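Local coordinates for sensor protein (Vibrio cholerae O1 biovar El Tor, PDB 3MXQ), which is probably a sensor histidine kinase that passes phosphate from ATP to a protein histidine, represented here by its PAS-fold sensor domain, at residues 34-39 with 65-70. Sequence-based numbering, arbitrary orientation.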
loop_
_atom_site.group_PDB
_atom_site.type_symbol
_atom_site.label_atom_id
_atom_site.label_comp_id
_atom_site.label_asym_id
_atom_site.label_seq_id
_atom_site.Cartn_x
_atom_site.Cartn_y
_atom_site.Cartn_z
ATOM N N ALA A 34 -4.312 -11.887 -5.868
ATOM C CA ALA A 34 -4.795 -11.952 -7.230
ATOM C C ALA A 34 -6.137 -11.250 -7.294
ATOM O O ALA A 34 -6.934 -11.327 -6.360
ATOM C CB ALA A 34 -4.927 -13.376 -7.659
ATOM N N LEU A 35 -6.374 -10.552 -8.399
ATOM C CA LEU A 35 -7.594 -9.775 -8.570
ATOM C C LEU A 35 -8.103 -9.889 -9.983
ATOM O O LEU A 35 -7.341 -9.743 -10.939
ATOM C CB LEU A 35 -7.370 -8.304 -8.229
ATOM C CG LEU A 35 -8.624 -7.458 -8.482
ATOM C CD1 LEU A 35 -8.986 -6.568 -7.283
ATOM C CD2 LEU A 35 -8.509 -6.653 -9.779
ATOM N N CYS A 36 -9.406 -10.109 -10.102
ATOM C CA CYS A 36 -10.041 -10.339 -11.385
ATOM C C CYS A 36 -11.449 -9.755 -11.400
ATOM O O CYS A 36 -12.218 -10.003 -10.482
ATOM C CB CYS A 36 -10.117 -11.837 -11.600
ATOM S SG CYS A 36 -10.866 -12.258 -13.137
ATOM N N ILE A 37 -11.798 -8.978 -12.417
ATOM C CA ILE A 37 -13.183 -8.520 -12.527
ATOM C C ILE A 37 -13.860 -9.304 -13.639
ATOM O O ILE A 37 -13.311 -9.438 -14.741
ATOM C CB ILE A 37 -13.341 -6.993 -12.874
ATOM C CG1 ILE A 37 -12.352 -6.097 -12.123
ATOM C CG2 ILE A 37 -14.790 -6.523 -12.646
ATOM C CD1 ILE A 37 -12.576 -6.000 -10.635
ATOM N N VAL A 38 -15.063 -9.789 -13.371
ATOM C CA VAL A 38 -15.809 -10.482 -14.403
ATOM C C VAL A 38 -17.170 -9.876 -14.641
ATOM O O VAL A 38 -17.820 -9.393 -13.722
ATOM C CB VAL A 38 -15.927 -11.983 -14.105
ATOM C CG1 VAL A 38 -14.567 -12.516 -13.746
ATOM C CG2 VAL A 38 -16.897 -12.250 -12.972
ATOM N N ARG A 39 -17.582 -9.892 -15.897
ATOM C CA ARG A 39 -18.916 -9.493 -16.283
ATOM C C ARG A 39 -19.877 -10.521 -15.686
ATOM O O ARG A 39 -19.433 -11.545 -15.152
ATOM C CB ARG A 39 -18.990 -9.491 -17.801
ATOM C CG ARG A 39 -19.710 -8.309 -18.394
ATOM C CD ARG A 39 -19.285 -8.080 -19.844
ATOM N NE ARG A 39 -19.662 -9.169 -20.749
ATOM C CZ ARG A 39 -19.067 -9.418 -21.917
ATOM N NH1 ARG A 39 -18.051 -8.673 -22.335
ATOM N NH2 ARG A 39 -19.482 -10.425 -22.671
ATOM N N LYS A 65 -12.682 -13.250 -22.283
ATOM C CA LYS A 65 -12.890 -14.696 -22.245
ATOM C C LYS A 65 -13.578 -15.106 -20.948
ATOM O O LYS A 65 -13.433 -14.438 -19.923
ATOM C CB LYS A 65 -11.563 -15.436 -22.387
ATOM C CG LYS A 65 -10.890 -15.239 -23.727
ATOM C CD LYS A 65 -9.830 -16.297 -23.969
ATOM C CE LYS A 65 -9.524 -16.446 -25.450
ATOM N NZ LYS A 65 -8.963 -15.191 -26.012
ATOM N N ASN A 66 -14.317 -16.208 -21.006
ATOM C CA ASN A 66 -15.062 -16.741 -19.871
ATOM C C ASN A 66 -14.148 -17.453 -18.851
ATOM O O ASN A 66 -13.421 -18.377 -19.217
ATOM C CB ASN A 66 -16.131 -17.699 -20.411
ATOM C CG ASN A 66 -17.087 -18.208 -19.342
ATOM O OD1 ASN A 66 -16.760 -18.288 -18.151
ATOM N ND2 ASN A 66 -18.281 -18.577 -19.776
ATOM N N ILE A 67 -14.197 -17.035 -17.581
ATOM C CA ILE A 67 -13.364 -17.653 -16.537
ATOM C C ILE A 67 -13.642 -19.138 -16.433
ATOM O O ILE A 67 -12.734 -19.938 -16.216
ATOM C CB ILE A 67 -13.643 -17.103 -15.132
ATOM C CG1 ILE A 67 -13.985 -15.639 -15.179
ATOM C CG2 ILE A 67 -12.415 -17.238 -14.233
ATOM C CD1 ILE A 67 -13.993 -15.046 -13.794
ATOM N N LEU A 68 -14.917 -19.484 -16.566
ATOM C CA LEU A 68 -15.378 -20.851 -16.413
ATOM C C LEU A 68 -14.780 -21.743 -17.484
ATOM O O LEU A 68 -14.518 -22.913 -17.235
ATOM C CB LEU A 68 -16.911 -20.911 -16.405
ATOM C CG LEU A 68 -17.597 -20.073 -15.311
ATOM C CD1 LEU A 68 -19.092 -20.071 -15.471
ATOM C CD2 LEU A 68 -17.245 -20.545 -13.911
ATOM N N GLU A 69 -14.532 -21.183 -18.664
ATOM C CA GLU A 69 -13.854 -21.929 -19.727
ATOM C C GLU A 69 -12.334 -21.983 -19.539
ATOM O O GLU A 69 -11.699 -22.977 -19.902
ATOM C CB GLU A 69 -14.215 -21.373 -21.107
ATOM C CG GLU A 69 -15.696 -21.529 -21.455
ATOM C CD GLU A 69 -16.105 -20.796 -22.729
ATOM O OE1 GLU A 69 -15.452 -19.789 -23.095
ATOM O OE2 GLU A 69 -17.096 -21.226 -23.363
ATOM N N LEU A 70 -11.759 -20.928 -18.962
ATOM C CA LEU A 70 -10.312 -20.832 -18.788
ATOM C C LEU A 70 -9.801 -21.685 -17.646
ATOM O O LEU A 70 -8.646 -22.091 -17.643
ATOM C CB LEU A 70 -9.871 -19.381 -18.604
ATOM C CG LEU A 70 -9.786 -18.527 -19.876
ATOM C CD1 LEU A 70 -9.601 -17.059 -19.553
ATOM C CD2 LEU A 70 -8.671 -19.005 -20.809
#
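With CG1 anti to its own carbonyl carbon and an extended outer bond (chi2 -169°), Ile67 reaches from helix 67-70 to strand 34-39, where its terminal CD1 meets Val38 and Cys36. Val38 likewise sets CG1 anti to the carbonyl carbon (chi1 -48°), which turns this methyl to the side of Ile67; the two side chains cross at about a right angle. The modelled spacing of their end methyls is shorter than two carbons can sit, so the exact fit is doubtful; Val38 CB, 3.6 Å from Ile67 CD1, shows only that the side chains are neighbours. One strand repeat back, Cys36 SG touches the same CD1 at 4.2 Å. Ile44 of the adjacent strand 44-47 and Leu78 of helix 75-88 also pack on Ile67, joining the short helix to one face of the antiparallel PAS sheet. On the other face, Leu22 of the second subunit packs against Leu35 and Ile37. Asn66 is the N-cap of the helix; its OD1 accepts a bent bond from Leu68 N at 2.7 Å, the donor tilted 33° from the carbonyl plane. With no hydrogen bond between the segments, their contact depends on burial of apolar groups and has little directional preference.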